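Local atomic coordinates of colicin-B (Escherichia coli, PDB entry 1RH1), a protein that kills Escherichia coli and closely related bacteria by forming a channel that depolarizes the cytoplasmic membrane and dissipates the cell's energy. Residues A[324-327]-A[328-332]; A[469-472]-A[473-477]. All coordinates share one frame; numbering follows the deposited sequence.

Contact 1 (A[324-327]-A[328-332]); sequences KTSE and VIISV
Val328 takes its place one turn beyond Lys324, and the two meet through both backbone and side chain. The amide N of Val328 donates to Lys324 O at 3.0 Å, with an N-H...O angle of 160°. The torsion that sets CG1 of Val328 anti to the backbone N (chi1 175°) leaves CG2 beside that N, facing the lysine. CG2 leans back on Lys324 O at 3.3 Å and also comes within 3.7 Å of Lys324 NZ. The lysine gets there by folding: its chain is bent at chi2 (59°) and again at chi4, which swings the ammonium end round to cross the valine at a slant. On the neighbouring ridge Thr325 and Ile329 point the same way, side by side, with Thr325 CG2 4.0 Å from Ile329 CG1; the threonine hydroxyl bonds instead to Val321 O, a turn earlier. Ile329 N donates to Thr325 O at 2.8 Å. Glu327 carries its carboxylate away from the next turn on an extended chain and takes part through its carbonyl, which accepts from Ser331 N at 2.9 Å. Val328 O, in turn, takes two donors on one face of its plane: Val332 N and the hydroxyl of Ser331, whose OG lies 3.1 Å away. Outside the segments, Thr325, Val328 and Ile329 pack on helix 457-472, and Ser326 and Ile330 on helix 342-357. The i to i+4 pattern is that of a regular alpha helix, here the part of the long helix 291-340 that enters the helical bundle of the colicin pore-forming domain.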
ATOM      1  N   LYS A 324      20.541   2.647  12.423  1.00  7.72           N
ATOM      2  CA  LYS A 324      21.739   3.293  12.916  1.00  8.31           C
ATOM      3  C   LYS A 324      21.818   3.176  14.445  1.00  6.68           C
ATOM      4  O   LYS A 324      22.913   2.909  14.940  1.00 10.75           O
ATOM      5  CB  LYS A 324      21.753   4.766  12.508  1.00  9.97           C
ATOM      6  CG  LYS A 324      23.055   5.542  12.771  1.00 12.54           C
ATOM      7  CD  LYS A 324      24.213   4.889  12.023  1.00 18.74           C
ATOM      8  CE  LYS A 324      25.470   5.746  11.856  1.00 23.81           C
ATOM      9  NZ  LYS A 324      26.163   6.026  13.097  1.00 24.85           N
ATOM     10  N   THR A 325      20.734   3.283  15.235  1.00  6.81           N
ATOM     11  CA  THR A 325      20.844   3.190  16.688  1.00  5.67           C
ATOM     12  C   THR A 325      21.375   1.837  17.116  1.00  6.05           C
ATOM     13  O   THR A 325      22.327   1.750  17.883  1.00  2.00           O
ATOM     14  CB  THR A 325      19.480   3.443  17.343  1.00  2.65           C
ATOM     15  OG1 THR A 325      19.163   4.782  17.033  1.00  2.00           O
ATOM     16  CG2 THR A 325      19.474   3.319  18.846  1.00  2.00           C
ATOM     17  N   SER A 326      20.793   0.794  16.525  1.00  8.52           N
ATOM     18  CA  SER A 326      21.172  -0.592  16.734  1.00  7.35           C
ATOM     19  C   SER A 326      22.678  -0.765  16.568  1.00 10.32           C
ATOM     20  O   SER A 326      23.360  -1.270  17.450  1.00 12.56           O
ATOM     21  CB  SER A 326      20.440  -1.430  15.727  1.00  5.18           C
ATOM     22  OG  SER A 326      20.644  -2.799  15.977  1.00  8.23           O
ATOM     23  N   GLU A 327      23.215  -0.241  15.470  1.00 11.56           N
ATOM     24  CA  GLU A 327      24.623  -0.324  15.143  1.00 11.92           C
ATOM     25  C   GLU A 327      25.461   0.402  16.179  1.00 10.36           C
ATOM     26  O   GLU A 327      26.457  -0.151  16.640  1.00 17.42           O
ATOM     27  CB  GLU A 327      24.737   0.256  13.763  1.00 13.93           C
ATOM     28  CG  GLU A 327      26.044   0.271  13.000  1.00 29.86           C
ATOM     29  CD  GLU A 327      25.898   1.076  11.699  1.00 36.49           C
ATOM     30  OE1 GLU A 327      26.462   2.175  11.603  1.00 38.22           O
ATOM     31  OE2 GLU A 327      25.202   0.613  10.784  1.00 39.43           O
ATOM     32  N   VAL A 328      25.054   1.593  16.623  1.00  6.37           N
ATOM     33  CA  VAL A 328      25.787   2.354  17.632  1.00  5.32           C
ATOM     34  C   VAL A 328      25.739   1.668  18.986  1.00  4.84           C
ATOM     35  O   VAL A 328      26.724   1.630  19.716  1.00  4.86           O
ATOM     36  CB  VAL A 328      25.191   3.765  17.727  1.00  4.29           C
ATOM     37  CG1 VAL A 328      25.845   4.555  18.835  1.00  3.67           C
ATOM     38  CG2 VAL A 328      25.412   4.484  16.409  1.00  2.00           C
ATOM     39  N   ILE A 329      24.585   1.108  19.341  1.00  5.19           N
ATOM     40  CA  ILE A 329      24.435   0.375  20.590  1.00  4.46           C
ATOM     41  C   ILE A 329      25.305  -0.867  20.539  1.00  4.00           C
ATOM     42  O   ILE A 329      25.758  -1.322  21.580  1.00  4.96           O
ATOM     43  CB  ILE A 329      22.938   0.003  20.794  1.00  3.21           C
ATOM     44  CG1 ILE A 329      22.146   1.273  20.966  1.00  2.00           C
ATOM     45  CG2 ILE A 329      22.731  -0.881  22.008  1.00  4.42           C
ATOM     46  CD1 ILE A 329      22.680   2.264  22.013  1.00  2.00           C
ATOM     47  N   ILE A 330      25.577  -1.433  19.360  1.00  3.17           N
ATOM     48  CA  ILE A 330      26.436  -2.592  19.303  1.00  2.00           C
ATOM     49  C   ILE A 330      27.886  -2.239  19.364  1.00  2.26           C
ATOM     50  O   ILE A 330      28.645  -3.009  19.960  1.00  2.20           O
ATOM     51  CB  ILE A 330      26.128  -3.377  18.053  1.00  5.32           C
ATOM     52  CG1 ILE A 330      24.879  -4.160  18.434  1.00  4.37           C
ATOM     53  CG2 ILE A 330      27.263  -4.312  17.576  1.00  6.65           C
ATOM     54  CD1 ILE A 330      24.212  -4.819  17.220  1.00  9.44           C
ATOM     55  N   SER A 331      28.250  -1.098  18.767  1.00  2.00           N
ATOM     56  CA  SER A 331      29.609  -0.608  18.869  1.00  2.00           C
ATOM     57  C   SER A 331      29.917  -0.350  20.348  1.00  2.00           C
ATOM     58  O   SER A 331      30.935  -0.833  20.816  1.00  4.66           O
ATOM     59  CB  SER A 331      29.737   0.659  18.041  1.00  4.36           C
ATOM     60  OG  SER A 331      29.697   1.867  18.814  1.00 10.15           O
ATOM     61  N   VAL A 332      29.046   0.333  21.116  1.00  3.52           N
ATOM     62  CA  VAL A 332      29.192   0.590  22.549  1.00  4.58           C
ATOM     63  C   VAL A 332      29.447  -0.723  23.264  1.00  5.56           C
ATOM     64  O   VAL A 332      30.329  -0.862  24.100  1.00  5.13           O
ATOM     65  CB  VAL A 332      27.889   1.277  23.065  1.00  5.10           C
ATOM     66  CG1 VAL A 332      27.705   1.185  24.585  1.00  2.00           C
ATOM     67  CG2 VAL A 332      27.967   2.737  22.652  1.00  3.83           C
TER

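Contact 2 (A[469-472]-A[473-477]); sequences GSAL and IAFGL
The C-terminal end of helix 457-472, where it gives way to the short connection before helix 479-495, is built on Ala471 and Phe475. The last i to i+4 bond runs from Ile473 N to Gly469 O at 3.0 Å. Thereafter the spacing along the chain drops to i+3: Ala474 N reaches Ala471 O at 3.2 Å, coming from well above the carbonyl plane, and Phe475 N makes a weak bond of 3.4 Å to Leu472 O. With chi1 at -81°, CG of Phe475 lies anti to its own carbonyl carbon, and the ring folds back over the turn just completed. Its face covers Ala471 O, which sits 3.0 Å above the ring plane and offset toward the rim, while the far end of the ring rests on the methyl of the same alanine, CB to CZ 3.7 Å. Ile473 turns the other way: its CG1 branch passes 3.9 Å from Ser470 CA, and CG2 lies near Gly469 O. Trp396 of helix 386-398 meets the Phe475 ring edge-to-face, and Leu472 O also accepts from Lys335 NZ. Past Phe475, itself extended, the chain bends at Gly476 in an inverse gamma turn, closed by a weak bond from Leu477 N to Phe475 O. This is the connection of the hydrophobic helical hairpin of channel-forming colicins, whose two helices are the predicted transmembrane segments.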
ATOM      1  N   GLY A 469      25.203   6.861  23.150  1.00  6.89           N
ATOM      2  CA  GLY A 469      26.139   5.888  22.615  1.00  2.50           C
ATOM      3  C   GLY A 469      27.210   6.538  21.781  1.00  2.22           C
ATOM      4  O   GLY A 469      28.391   6.383  22.070  1.00  2.64           O
ATOM      5  N   SER A 470      26.813   7.301  20.764  1.00  2.00           N
ATOM      6  CA  SER A 470      27.788   7.962  19.917  1.00  3.83           C
ATOM      7  C   SER A 470      28.545   9.110  20.580  1.00  2.97           C
ATOM      8  O   SER A 470      29.432   9.723  19.998  1.00  7.57           O
ATOM      9  CB  SER A 470      27.083   8.437  18.641  1.00  6.11           C
ATOM     10  OG  SER A 470      26.140   9.449  18.892  1.00  6.81           O
ATOM     11  N   ALA A 471      28.221   9.419  21.824  1.00  6.86           N
ATOM     12  CA  ALA A 471      29.006  10.363  22.580  1.00  6.97           C
ATOM     13  C   ALA A 471      30.036   9.518  23.298  1.00  5.00           C
ATOM     14  O   ALA A 471      31.176   9.957  23.301  1.00 11.97           O
ATOM     15  CB  ALA A 471      28.186  11.096  23.627  1.00  3.58           C
ATOM     16  N   LEU A 472      29.705   8.327  23.874  1.00  9.59           N
ATOM     17  CA  LEU A 472      30.648   7.433  24.578  1.00  7.44           C
ATOM     18  C   LEU A 472      31.711   6.841  23.660  1.00  8.69           C
ATOM     19  O   LEU A 472      32.877   6.795  24.068  1.00  8.86           O
ATOM     20  CB  LEU A 472      29.922   6.259  25.260  1.00  2.00           C
ATOM     21  CG  LEU A 472      30.717   5.055  25.793  1.00  2.00           C
ATOM     22  CD1 LEU A 472      31.551   5.461  26.972  1.00  5.03           C
ATOM     23  CD2 LEU A 472      29.795   3.984  26.308  1.00  2.00           C
ATOM     24  N   ILE A 473      31.382   6.425  22.422  1.00  7.45           N
ATOM     25  CA  ILE A 473      32.399   5.867  21.543  1.00  9.23           C
ATOM     26  C   ILE A 473      33.274   6.964  20.967  1.00 14.23           C
ATOM     27  O   ILE A 473      34.111   6.697  20.105  1.00 17.27           O
ATOM     28  CB  ILE A 473      31.817   5.066  20.336  1.00  9.11           C
ATOM     29  CG1 ILE A 473      31.057   5.986  19.420  1.00 12.04           C
ATOM     30  CG2 ILE A 473      30.927   3.931  20.840  1.00  9.19           C
ATOM     31  CD1 ILE A 473      30.638   5.258  18.141  1.00 19.41           C
ATOM     32  N   ALA A 474      33.108   8.200  21.445  1.00 11.11           N
ATOM     33  CA  ALA A 474      33.844   9.368  20.973  1.00 12.19           C
ATOM     34  C   ALA A 474      34.472  10.153  22.103  1.00 10.02           C
ATOM     35  O   ALA A 474      35.185  11.126  21.863  1.00 11.77           O
ATOM     36  CB  ALA A 474      32.920  10.334  20.230  1.00  9.03           C
ATOM     37  N   PHE A 475      34.203   9.790  23.350  1.00 10.02           N
ATOM     38  CA  PHE A 475      34.764  10.553  24.435  1.00 13.74           C
ATOM     39  C   PHE A 475      36.211  10.186  24.668  1.00 17.79           C
ATOM     40  O   PHE A 475      36.612   9.026  24.505  1.00 22.07           O
ATOM     41  CB  PHE A 475      34.010  10.295  25.702  1.00 10.94           C
ATOM     42  CG  PHE A 475      32.713  11.048  25.897  1.00  7.96           C
ATOM     43  CD1 PHE A 475      31.876  10.650  26.954  1.00  8.67           C
ATOM     44  CD2 PHE A 475      32.366  12.127  25.078  1.00  7.42           C
ATOM     45  CE1 PHE A 475      30.691  11.334  27.196  1.00  4.02           C
ATOM     46  CE2 PHE A 475      31.178  12.803  25.328  1.00  6.40           C
ATOM     47  CZ  PHE A 475      30.351  12.405  26.382  1.00  6.68           C
ATOM     48  N   GLY A 476      37.004  11.203  25.018  1.00 18.13           N
ATOM     49  CA  GLY A 476      38.365  10.923  25.428  1.00 19.49           C
ATOM     50  C   GLY A 476      38.327  10.533  26.909  1.00 24.60           C
ATOM     51  O   GLY A 476      38.468  11.423  27.770  1.00 31.26           O
ATOM     52  N   LEU A 477      38.092   9.244  27.245  1.00 15.54           N
ATOM     53  CA  LEU A 477      38.015   8.844  28.657  1.00 15.07           C
ATOM     54  C   LEU A 477      38.763   7.538  28.921  1.00 14.06           C
ATOM     55  O   LEU A 477      38.843   6.673  28.038  1.00 12.40           O
ATOM     56  CB  LEU A 477      36.569   8.614  29.124  1.00 15.82           C
ATOM     57  CG  LEU A 477      35.431   9.573  28.842  1.00 12.96           C
ATOM     58  CD1 LEU A 477      34.139   8.854  29.156  1.00 12.94           C
ATOM     59  CD2 LEU A 477      35.593  10.858  29.622  1.00 14.02           C
TER

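How the contacts relate
Following the chain from the N terminus, contact 1 comes first, in the C-terminal half of the long helix 291-340, and contact 2 follows in series, well over a hundred residues later, where helix 457-472 runs out. Each spans adjoining segments, so neither closes a long loop and they neither nest nor cross. In space their centres are about 12 Å apart and they pack directly: Val328 CG1 lies 3.5 Å from Ser470 N, and Val332 CG2 3.6 Å from Gly469 CA, with Ile473 against Ser331 and Val332. The two contacts thus lie where the end of helix 457-472 packs on helix 291-340.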